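Local structure of isomaltodextranase (Arthrobacter globiformis, 5AWO) at residues 122-127 with 200-205; 195-200 with 312-317; 126-131 with 181-186. The protein hydrolyses alpha-1,6-glucosidic linkages in dextran-type polysaccharides, removing isomaltose units one after another from the non-reducing ends of the chains. All coordinates share one frame; numbering follows the deposited sequence.

The three contacts run outward through the catalytic TIM barrel of this family 27 glycoside hydrolase. The centre of contact 2 lies nearest the centre of the chain, about 8 Å from it, and the contact joins strands 197-200 and 312-314 across the inside of the barrel. Contact 1, their centres about 10 Å apart, gathers the C-terminal ends of the neighbouring strands 120-124 and 197-200, shares I200 with contact 2 and carries D201, the probable nucleophile. Contact 3 shares N126 and P127 with contact 1, centres about 11 Å apart, and ties the loop beyond strand 120-124 to helix 179-192. Contact 3 closes along the chain before contact 2 opens, while contacts 1 and 2 alternate. Together they link barrel interior, catalytic rim and outer helix.

Contact 1: residues 122-127 with 200-205; sequences GVYYNP and IDFLSW
Y124 OH donates to D201 OD2 over 2.6 Å, reaching the carboxylate oxygen on its anti side, 25° out of the carboxylate plane. OD2 lies at the edge of the tyrosine ring, near its plane, and the carboxylate is turned 86° from it. With CG anti to the backbone N (chi1 173°), the Y124 ring carries its hydroxyl across to D201; a tyrosine suits the place because it combines that length with a terminal donor. At the main chain, N126 ND2 gives a fairly straight bond to D201 O at 2.8 Å, almost in its own amide plane, fixing the backbone of the same residue. I200 fills the tight side: its CG2 lies 3.7 Å from N126 CG, and the ring of P127 meets the isoleucine branches crosswise, with I233 of helix 223-237 touching both. Toward F202, which is partly exposed, the contact thins to the ring edge, where CE2 approaches Y124 OH at 3.3 Å, and a bound acetate lies close by. D201 is the probable nucleophile; Y124 holds its carboxylate while N126 steadies the main chain that carries it, which is likely to help orient the acid at the C-terminal end of the barrel strands.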
loop_
_atom_site.group_PDB
_atom_site.type_symbol
_atom_site.label_atom_id
_atom_site.label_comp_id
_atom_site.label_asym_id
_atom_site.label_seq_id
_atom_site.Cartn_x
_atom_site.Cartn_y
_atom_site.Cartn_z
ATOM N N GLY A 122 14.643 -5.119 8.604
ATOM C CA GLY A 122 13.331 -4.540 8.841
ATOM C C GLY A 122 12.971 -4.687 10.294
ATOM O O GLY A 122 13.251 -5.710 10.915
ATOM N N VAL A 123 12.409 -3.617 10.876
ATOM C CA VAL A 123 12.086 -3.618 12.286
ATOM C C VAL A 123 10.592 -3.443 12.552
ATOM O O VAL A 123 9.974 -2.528 12.032
ATOM C CB VAL A 123 12.866 -2.532 13.055
ATOM C CG1 VAL A 123 12.383 -2.429 14.501
ATOM C CG2 VAL A 123 14.346 -2.868 13.048
ATOM N N TYR A 124 10.080 -4.328 13.395
ATOM C CA TYR A 124 8.746 -4.170 13.999
ATOM C C TYR A 124 8.898 -3.438 15.328
ATOM O O TYR A 124 9.525 -3.936 16.258
ATOM C CB TYR A 124 8.142 -5.543 14.203
ATOM C CG TYR A 124 6.829 -5.633 14.953
ATOM C CD1 TYR A 124 6.762 -5.517 16.339
ATOM C CD2 TYR A 124 5.644 -5.930 14.282
ATOM C CE1 TYR A 124 5.566 -5.631 17.029
ATOM C CE2 TYR A 124 4.464 -6.084 14.987
ATOM C CZ TYR A 124 4.431 -5.937 16.346
ATOM O OH TYR A 124 3.240 -6.070 17.056
ATOM N N TYR A 125 8.413 -2.215 15.387
ATOM C CA TYR A 125 8.265 -1.531 16.671
ATOM C C TYR A 125 7.318 -0.363 16.531
ATOM O O TYR A 125 7.175 0.212 15.474
ATOM C CB TYR A 125 9.623 -1.048 17.253
ATOM C CG TYR A 125 9.619 -1.111 18.765
ATOM C CD1 TYR A 125 9.739 -2.331 19.428
ATOM C CD2 TYR A 125 9.518 0.053 19.544
ATOM C CE1 TYR A 125 9.688 -2.418 20.806
ATOM C CE2 TYR A 125 9.452 -0.028 20.921
ATOM C CZ TYR A 125 9.562 -1.256 21.554
ATOM O OH TYR A 125 9.506 -1.307 22.929
ATOM N N ASN A 126 6.694 -0.014 17.653
ATOM C CA ASN A 126 5.811 1.138 17.717
ATOM C C ASN A 126 6.514 2.170 18.589
ATOM O O ASN A 126 6.741 1.915 19.763
ATOM C CB ASN A 126 4.445 0.744 18.292
ATOM C CG ASN A 126 3.446 1.877 18.241
ATOM O OD1 ASN A 126 3.832 3.052 18.412
ATOM N ND2 ASN A 126 2.164 1.572 17.995
ATOM N N PRO A 127 6.860 3.335 18.012
ATOM C CA PRO A 127 7.663 4.304 18.782
ATOM C C PRO A 127 6.879 5.060 19.838
ATOM O O PRO A 127 7.466 5.932 20.515
ATOM C CB PRO A 127 8.195 5.221 17.716
ATOM C CG PRO A 127 7.110 5.224 16.678
ATOM C CD PRO A 127 6.579 3.821 16.660
ATOM N N ILE A 200 4.683 -0.794 12.314
ATOM C CA ILE A 200 4.155 -0.161 13.526
ATOM C C ILE A 200 2.760 -0.737 13.792
ATOM O O ILE A 200 1.807 -0.401 13.092
ATOM C CB ILE A 200 4.050 1.347 13.330
ATOM C CG1 ILE A 200 5.422 1.926 12.941
ATOM C CG2 ILE A 200 3.478 1.981 14.579
ATOM C CD1 ILE A 200 5.391 3.423 12.690
ATOM N N ASP A 201 2.648 -1.560 14.846
ATOM C CA ASP A 201 1.434 -2.330 15.116
ATOM C C ASP A 201 0.683 -1.791 16.330
ATOM O O ASP A 201 1.172 -0.907 17.036
ATOM C CB ASP A 201 1.886 -3.786 15.368
ATOM C CG ASP A 201 0.778 -4.855 15.284
ATOM O OD1 ASP A 201 -0.396 -4.540 15.009
ATOM O OD2 ASP A 201 1.160 -6.038 15.531
ATOM N N PHE A 202 -0.535 -2.310 16.544
ATOM C CA PHE A 202 -1.371 -1.967 17.702
ATOM C C PHE A 202 -1.784 -0.500 17.728
ATOM O O PHE A 202 -2.125 0.061 18.775
ATOM C CB PHE A 202 -0.698 -2.428 19.007
ATOM C CG PHE A 202 -0.672 -3.934 19.137
ATOM C CD1 PHE A 202 -1.808 -4.616 19.534
ATOM C CD2 PHE A 202 0.444 -4.654 18.813
ATOM C CE1 PHE A 202 -1.818 -5.987 19.627
ATOM C CE2 PHE A 202 0.451 -6.040 18.895
ATOM C CZ PHE A 202 -0.692 -6.709 19.302
ATOM N N LEU A 203 -1.885 0.061 16.531
ATOM C CA LEU A 203 -2.303 1.450 16.393
ATOM C C LEU A 203 -3.682 1.719 16.993
ATOM O O LEU A 203 -3.887 2.697 17.715
ATOM C CB LEU A 203 -2.273 1.837 14.915
ATOM C CG LEU A 203 -0.871 1.992 14.352
ATOM C CD1 LEU A 203 -0.928 2.045 12.833
ATOM C CD2 LEU A 203 -0.191 3.227 14.927
ATOM N N SER A 204 -4.628 0.848 16.690
ATOM C CA SER A 204 -6.003 1.003 17.134
ATOM C C SER A 204 -6.100 0.889 18.643
ATOM O O SER A 204 -6.901 1.576 19.288
ATOM C CB SER A 204 -6.900 -0.027 16.439
ATOM O OG SER A 204 -6.433 -1.373 16.593
ATOM N N TRP A 205 -5.257 0.041 19.226
ATOM C CA TRP A 205 -5.235 -0.081 20.688
ATOM C C TRP A 205 -4.740 1.202 21.367
ATOM O O TRP A 205 -5.333 1.627 22.367
ATOM C CB TRP A 205 -4.413 -1.278 21.127
ATOM C CG TRP A 205 -4.980 -2.622 20.759
ATOM C CD1 TRP A 205 -5.863 -2.911 19.762
ATOM C CD2 TRP A 205 -4.689 -3.871 21.415
ATOM N NE1 TRP A 205 -6.133 -4.262 19.758
ATOM C CE2 TRP A 205 -5.426 -4.875 20.752
ATOM C CE3 TRP A 205 -3.886 -4.236 22.501
ATOM C CZ2 TRP A 205 -5.379 -6.220 21.139
ATOM C CZ3 TRP A 205 -3.844 -5.574 22.892
ATOM C CH2 TRP A 205 -4.588 -6.550 22.211
#

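Contact 2: residues 195-200 with 312-317; sequences VPYLRI and ILDGDF
D314 OD2 is gripped by both terminal nitrogens of R199: NH1 binds it at 2.8 Å on the syn side, close to the guanidinium plane, while NH2 adds a weak second bond at 3.2 Å. The carboxylate is turned 59° from the guanidinium, and the two groups do not meet as a flat two-oxygen pair. NH2 also reaches D316 OD1 at 2.9 Å in a weak, bent bond, this time with the planes nearly coplanar, 20° apart. An arginine suits the place because its chain, extended from CG to NE, spans the barrel interior and still offers several N-H groups to two acids. F317 comes from the opposite direction, its CZ 3.7 Å from R199 NE, with CE1 over one face of the guanidinium. The other oxygen of the first carboxylate, D314 OD1, accepts from D316 N at 2.8 Å from above its carboxylate plane, an Asx turn that bends the chain just after the strand and brings the second acid round. With an alanine here in place of D314, R199 NH1 would probably lose its charged mate and the Asx turn its side-chain bond to D316 N. D316 OD1 also pairs with R265, so D316 is shared by two arginines, while the hydroxyl of Y197 bonds to that of Y40. Here the network, built from R199 and D314 on two non-adjacent parallel strands and D316 in the loop that follows, lies inside the eight-stranded parallel TIM barrel, with the R199 side chain about 6 Å from that of D201, the probable nucleophile.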
loop_
_atom_site.group_PDB
_atom_site.type_symbol
_atom_site.label_atom_id
_atom_site.label_comp_id
_atom_site.label_asym_id
_atom_site.label_seq_id
_atom_site.Cartn_x
_atom_site.Cartn_y
_atom_site.Cartn_z
ATOM N N VAL A 195 17.711 0.804 8.526
ATOM C CA VAL A 195 16.414 0.126 8.339
ATOM C C VAL A 195 15.555 0.826 7.280
ATOM O O VAL A 195 15.252 2.008 7.405
ATOM C CB VAL A 195 15.691 0.110 9.699
ATOM C CG1 VAL A 195 14.254 -0.375 9.576
ATOM C CG2 VAL A 195 16.432 -0.742 10.687
ATOM N N PRO A 196 15.135 0.110 6.210
ATOM C CA PRO A 196 14.296 0.729 5.214
ATOM C C PRO A 196 12.789 0.544 5.438
ATOM O O PRO A 196 12.013 1.076 4.679
ATOM C CB PRO A 196 14.702 -0.002 3.933
ATOM C CG PRO A 196 14.958 -1.383 4.408
ATOM C CD PRO A 196 15.606 -1.219 5.759
ATOM N N TYR A 197 12.415 -0.151 6.505
ATOM C CA TYR A 197 11.044 -0.590 6.693
ATOM C C TYR A 197 10.764 -0.678 8.194
ATOM O O TYR A 197 11.361 -1.498 8.902
ATOM C CB TYR A 197 10.892 -1.964 6.064
ATOM C CG TYR A 197 9.478 -2.522 6.005
ATOM C CD1 TYR A 197 8.540 -1.982 5.155
ATOM C CD2 TYR A 197 9.126 -3.602 6.788
ATOM C CE1 TYR A 197 7.262 -2.515 5.061
ATOM C CE2 TYR A 197 7.845 -4.145 6.702
ATOM C CZ TYR A 197 6.936 -3.597 5.839
ATOM O OH TYR A 197 5.661 -4.136 5.733
ATOM N N LEU A 198 9.839 0.164 8.664
ATOM C CA LEU A 198 9.419 0.168 10.069
ATOM C C LEU A 198 7.941 -0.225 10.153
ATOM O O LEU A 198 7.082 0.429 9.561
ATOM C CB LEU A 198 9.674 1.537 10.692
ATOM C CG LEU A 198 9.300 1.653 12.166
ATOM C CD1 LEU A 198 10.175 0.758 13.009
ATOM C CD2 LEU A 198 9.363 3.107 12.646
ATOM N N ARG A 199 7.680 -1.298 10.888
ATOM C CA ARG A 199 6.341 -1.911 10.973
ATOM C C ARG A 199 5.735 -1.624 12.337
ATOM O O ARG A 199 6.206 -2.127 13.344
ATOM C CB ARG A 199 6.433 -3.414 10.691
ATOM C CG ARG A 199 5.081 -4.100 10.523
ATOM C CD ARG A 199 5.232 -5.437 9.816
ATOM N NE ARG A 199 3.975 -6.148 9.569
ATOM C CZ ARG A 199 3.206 -5.958 8.530
ATOM N NH1 ARG A 199 3.462 -5.009 7.632
ATOM N NH2 ARG A 199 2.121 -6.720 8.407
ATOM N N ILE A 200 4.683 -0.794 12.314
ATOM C CA ILE A 200 4.155 -0.161 13.526
ATOM C C ILE A 200 2.760 -0.737 13.792
ATOM O O ILE A 200 1.807 -0.401 13.092
ATOM C CB ILE A 200 4.050 1.347 13.330
ATOM C CG1 ILE A 200 5.422 1.926 12.941
ATOM C CG2 ILE A 200 3.478 1.981 14.579
ATOM C CD1 ILE A 200 5.391 3.423 12.690
ATOM N N ILE A 312 -0.105 1.973 -0.170
ATOM C CA ILE A 312 0.097 0.566 -0.517
ATOM C C ILE A 312 -0.717 -0.305 0.446
ATOM O O ILE A 312 -0.629 -0.151 1.665
ATOM C CB ILE A 312 1.592 0.196 -0.499
ATOM C CG1 ILE A 312 2.332 0.892 -1.642
ATOM C CG2 ILE A 312 1.787 -1.317 -0.620
ATOM C CD1 ILE A 312 3.814 0.961 -1.508
ATOM N N LEU A 313 -1.573 -1.160 -0.098
ATOM C CA LEU A 313 -2.378 -2.062 0.728
ATOM C C LEU A 313 -1.596 -3.315 1.095
ATOM O O LEU A 313 -0.961 -3.931 0.255
ATOM C CB LEU A 313 -3.682 -2.404 0.006
ATOM C CG LEU A 313 -4.492 -1.229 -0.524
ATOM C CD1 LEU A 313 -5.815 -1.699 -1.107
ATOM C CD2 LEU A 313 -4.737 -0.155 0.530
ATOM N N ASP A 314 -1.651 -3.654 2.376
ATOM C CA ASP A 314 -0.840 -4.704 2.965
ATOM C C ASP A 314 -1.710 -5.887 3.334
ATOM O O ASP A 314 -2.505 -5.791 4.249
ATOM C CB ASP A 314 -0.116 -4.108 4.184
ATOM C CG ASP A 314 0.718 -5.104 4.987
ATOM O OD1 ASP A 314 0.886 -6.259 4.587
ATOM O OD2 ASP A 314 1.219 -4.675 6.064
ATOM N N GLY A 315 -1.534 -6.997 2.610
ATOM C CA GLY A 315 -2.249 -8.235 2.889
ATOM C C GLY A 315 -1.577 -9.163 3.866
ATOM O O GLY A 315 -1.958 -10.322 3.972
ATOM N N ASP A 316 -0.587 -8.661 4.601
ATOM C CA ASP A 316 0.071 -9.375 5.696
ATOM C C ASP A 316 1.049 -10.417 5.188
ATOM O O ASP A 316 1.796 -10.121 4.238
ATOM C CB ASP A 316 -0.915 -9.892 6.760
ATOM C CG ASP A 316 -0.278 -9.987 8.134
ATOM O OD1 ASP A 316 0.445 -9.041 8.515
ATOM O OD2 ASP A 316 -0.574 -10.983 8.860
ATOM N N PHE A 317 1.077 -11.610 5.779
ATOM C CA PHE A 317 2.147 -12.559 5.546
ATOM C C PHE A 317 1.676 -13.759 4.767
ATOM O O PHE A 317 0.547 -14.225 4.973
ATOM C CB PHE A 317 2.714 -13.064 6.877
ATOM C CG PHE A 317 3.201 -11.964 7.763
ATOM C CD1 PHE A 317 4.058 -10.985 7.276
ATOM C CD2 PHE A 317 2.822 -11.905 9.082
ATOM C CE1 PHE A 317 4.497 -9.942 8.102
ATOM C CE2 PHE A 317 3.281 -10.879 9.916
ATOM C CZ PHE A 317 4.097 -9.887 9.419
#

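Contact 3: residues 126-131 with 181-186; sequences NPLWVH and EYVQGY
Strand 129-131 crosses helix 181-186 at nearly a right angle (93°), with 10.7 Å between the axes of the two segments, and a type I turn from N126 to W129 brings P127 to within 5.5 Å of V183 between CA atoms. The turn is also held by an Asx turn, in which N126 OD1 takes the backbone N of L128 at 2.9 Å. From the helix, Y182 extends toward the strand with CG anti to its backbone N (chi1 174°), and its OH donates to W129 O at 2.8 Å, in the carbonyl plane and on a lone pair. The same hydroxyl accepts from a water that in turn takes the N-H of H131, so one tyrosine reaches W129 directly and H131 through the water. A tyrosine suits this task: its edge lies by P127 O and V130 CG2 packs obliquely on the ring, while its tip does the bonding. P127 O, by contrast, is buried beside Y182 CE2 without a hydrogen-bond partner. The apolar part is made by V183, next in the helix, and by Y186 one turn on. V183 CG2 meets L128 CD1 at 3.6 Å, a branched valine pressing on a leucine whose end swings back to it, and P127 CB rests against Y186 CB at 3.8 Å, the compact proline ring fitting close to the helix. Y186 directs its hydroxyl elsewhere, to the backbone N of I96. Around this junction, helix 223-237 covers L128 and V183 through A229 and W232, while strand 169-172 pairs with strand 129-131 and stacks W171 on W129, so that helix 179-192 packs against a small two-stranded sheet beside the barrel.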
loop_
_atom_site.group_PDB
_atom_site.type_symbol
_atom_site.label_atom_id
_atom_site.label_comp_id
_atom_site.label_asym_id
_atom_site.label_seq_id
_atom_site.Cartn_x
_atom_site.Cartn_y
_atom_site.Cartn_z
ATOM N N ASN A 126 6.694 -0.014 17.653
ATOM C CA ASN A 126 5.811 1.138 17.717
ATOM C C ASN A 126 6.514 2.170 18.589
ATOM O O ASN A 126 6.741 1.915 19.763
ATOM C CB ASN A 126 4.445 0.744 18.292
ATOM C CG ASN A 126 3.446 1.877 18.241
ATOM O OD1 ASN A 126 3.832 3.052 18.412
ATOM N ND2 ASN A 126 2.164 1.572 17.995
ATOM N N PRO A 127 6.860 3.335 18.012
ATOM C CA PRO A 127 7.663 4.304 18.782
ATOM C C PRO A 127 6.879 5.060 19.838
ATOM O O PRO A 127 7.466 5.932 20.515
ATOM C CB PRO A 127 8.195 5.221 17.716
ATOM C CG PRO A 127 7.110 5.224 16.678
ATOM C CD PRO A 127 6.579 3.821 16.660
ATOM N N LEU A 128 5.596 4.736 20.022
ATOM C CA LEU A 128 4.850 5.199 21.178
ATOM C C LEU A 128 4.878 4.224 22.347
ATOM O O LEU A 128 4.240 4.470 23.385
ATOM C CB LEU A 128 3.411 5.601 20.820
ATOM C CG LEU A 128 3.404 7.121 20.525
ATOM C CD1 LEU A 128 3.995 7.431 19.175
ATOM C CD2 LEU A 128 1.999 7.669 20.597
ATOM N N TRP A 129 5.592 3.115 22.203
ATOM C CA TRP A 129 5.843 2.224 23.312
ATOM C C TRP A 129 7.010 2.778 24.110
ATOM O O TRP A 129 8.035 3.182 23.519
ATOM C CB TRP A 129 6.150 0.780 22.883
ATOM C CG TRP A 129 4.942 -0.021 22.479
ATOM C CD1 TRP A 129 3.690 0.082 22.975
ATOM C CD2 TRP A 129 4.906 -1.052 21.498
ATOM N NE1 TRP A 129 2.852 -0.836 22.346
ATOM C CE2 TRP A 129 3.582 -1.530 21.430
ATOM C CE3 TRP A 129 5.872 -1.629 20.672
ATOM C CZ2 TRP A 129 3.200 -2.561 20.570
ATOM C CZ3 TRP A 129 5.488 -2.626 19.789
ATOM C CH2 TRP A 129 4.157 -3.085 19.744
ATOM N N VAL A 130 6.865 2.750 25.429
ATOM C CA VAL A 130 7.948 3.099 26.335
ATOM C C VAL A 130 8.123 1.933 27.299
ATOM O O VAL A 130 7.175 1.593 28.042
ATOM C CB VAL A 130 7.610 4.397 27.106
ATOM C CG1 VAL A 130 8.818 4.855 27.894
ATOM C CG2 VAL A 130 7.131 5.503 26.172
ATOM N N HIS A 131 9.285 1.309 27.317
ATOM C CA HIS A 131 9.433 0.113 28.142
ATOM C C HIS A 131 9.460 0.463 29.625
ATOM O O HIS A 131 10.129 1.413 30.026
ATOM C CB HIS A 131 10.685 -0.690 27.793
ATOM C CG HIS A 131 10.564 -2.124 28.169
ATOM N ND1 HIS A 131 10.601 -2.564 29.478
ATOM C CD2 HIS A 131 10.247 -3.209 27.425
ATOM C CE1 HIS A 131 10.416 -3.870 29.509
ATOM N NE2 HIS A 131 10.177 -4.282 28.272
ATOM N N GLU A 181 10.341 14.662 20.752
ATOM C CA GLU A 181 11.738 14.319 20.617
ATOM C C GLU A 181 11.945 12.816 20.825
ATOM O O GLU A 181 12.760 12.203 20.161
ATOM C CB GLU A 181 12.586 15.125 21.632
ATOM C CG GLU A 181 12.671 16.627 21.334
ATOM C CD GLU A 181 11.632 17.466 22.027
ATOM O OE1 GLU A 181 10.553 16.962 22.432
ATOM O OE2 GLU A 181 11.887 18.720 22.163
ATOM N N TYR A 182 11.223 12.245 21.777
ATOM C CA TYR A 182 11.311 10.791 22.028
ATOM C C TYR A 182 10.830 10.004 20.802
ATOM O O TYR A 182 11.562 9.157 20.297
ATOM C CB TYR A 182 10.494 10.416 23.253
ATOM C CG TYR A 182 10.442 8.932 23.467
ATOM C CD1 TYR A 182 11.416 8.271 24.202
ATOM C CD2 TYR A 182 9.404 8.177 22.938
ATOM C CE1 TYR A 182 11.358 6.896 24.419
ATOM C CE2 TYR A 182 9.336 6.798 23.147
ATOM C CZ TYR A 182 10.323 6.169 23.868
ATOM O OH TYR A 182 10.262 4.800 24.131
ATOM N N VAL A 183 9.642 10.326 20.310
ATOM C CA VAL A 183 9.063 9.584 19.175
ATOM C C VAL A 183 9.932 9.735 17.930
ATOM O O VAL A 183 10.292 8.745 17.251
ATOM C CB VAL A 183 7.617 10.018 18.894
ATOM C CG1 VAL A 183 7.070 9.396 17.613
ATOM C CG2 VAL A 183 6.714 9.662 20.062
ATOM N N GLN A 184 10.275 10.984 17.611
ATOM C CA GLN A 184 11.059 11.202 16.413
ATOM C C GLN A 184 12.448 10.613 16.511
ATOM O O GLN A 184 12.969 10.071 15.538
ATOM C CB GLN A 184 11.101 12.676 16.052
ATOM C CG GLN A 184 9.735 13.204 15.721
ATOM C CD GLN A 184 9.751 14.511 14.974
ATOM O OE1 GLN A 184 10.427 15.463 15.391
ATOM N NE2 GLN A 184 9.009 14.592 13.883
ATOM N N GLY A 185 13.071 10.727 17.676
ATOM C CA GLY A 185 14.333 10.068 17.918
ATOM C C GLY A 185 14.278 8.549 17.756
ATOM O O GLY A 185 15.249 7.946 17.310
ATOM N N TYR A 186 13.156 7.936 18.157
ATOM C CA TYR A 186 12.987 6.472 18.047
ATOM C C TYR A 186 12.937 6.041 16.579
ATOM O O TYR A 186 13.599 5.099 16.164
ATOM C CB TYR A 186 11.726 5.971 18.776
ATOM C CG TYR A 186 11.900 4.668 19.539
ATOM C CD1 TYR A 186 12.822 3.724 19.156
ATOM C CD2 TYR A 186 11.110 4.408 20.654
ATOM C CE1 TYR A 186 12.999 2.557 19.873
ATOM C CE2 TYR A 186 11.258 3.247 21.382
ATOM C CZ TYR A 186 12.221 2.324 21.011
ATOM O OH TYR A 186 12.434 1.183 21.760
HETATM O O HOH W 1 11.365 2.802 25.789
#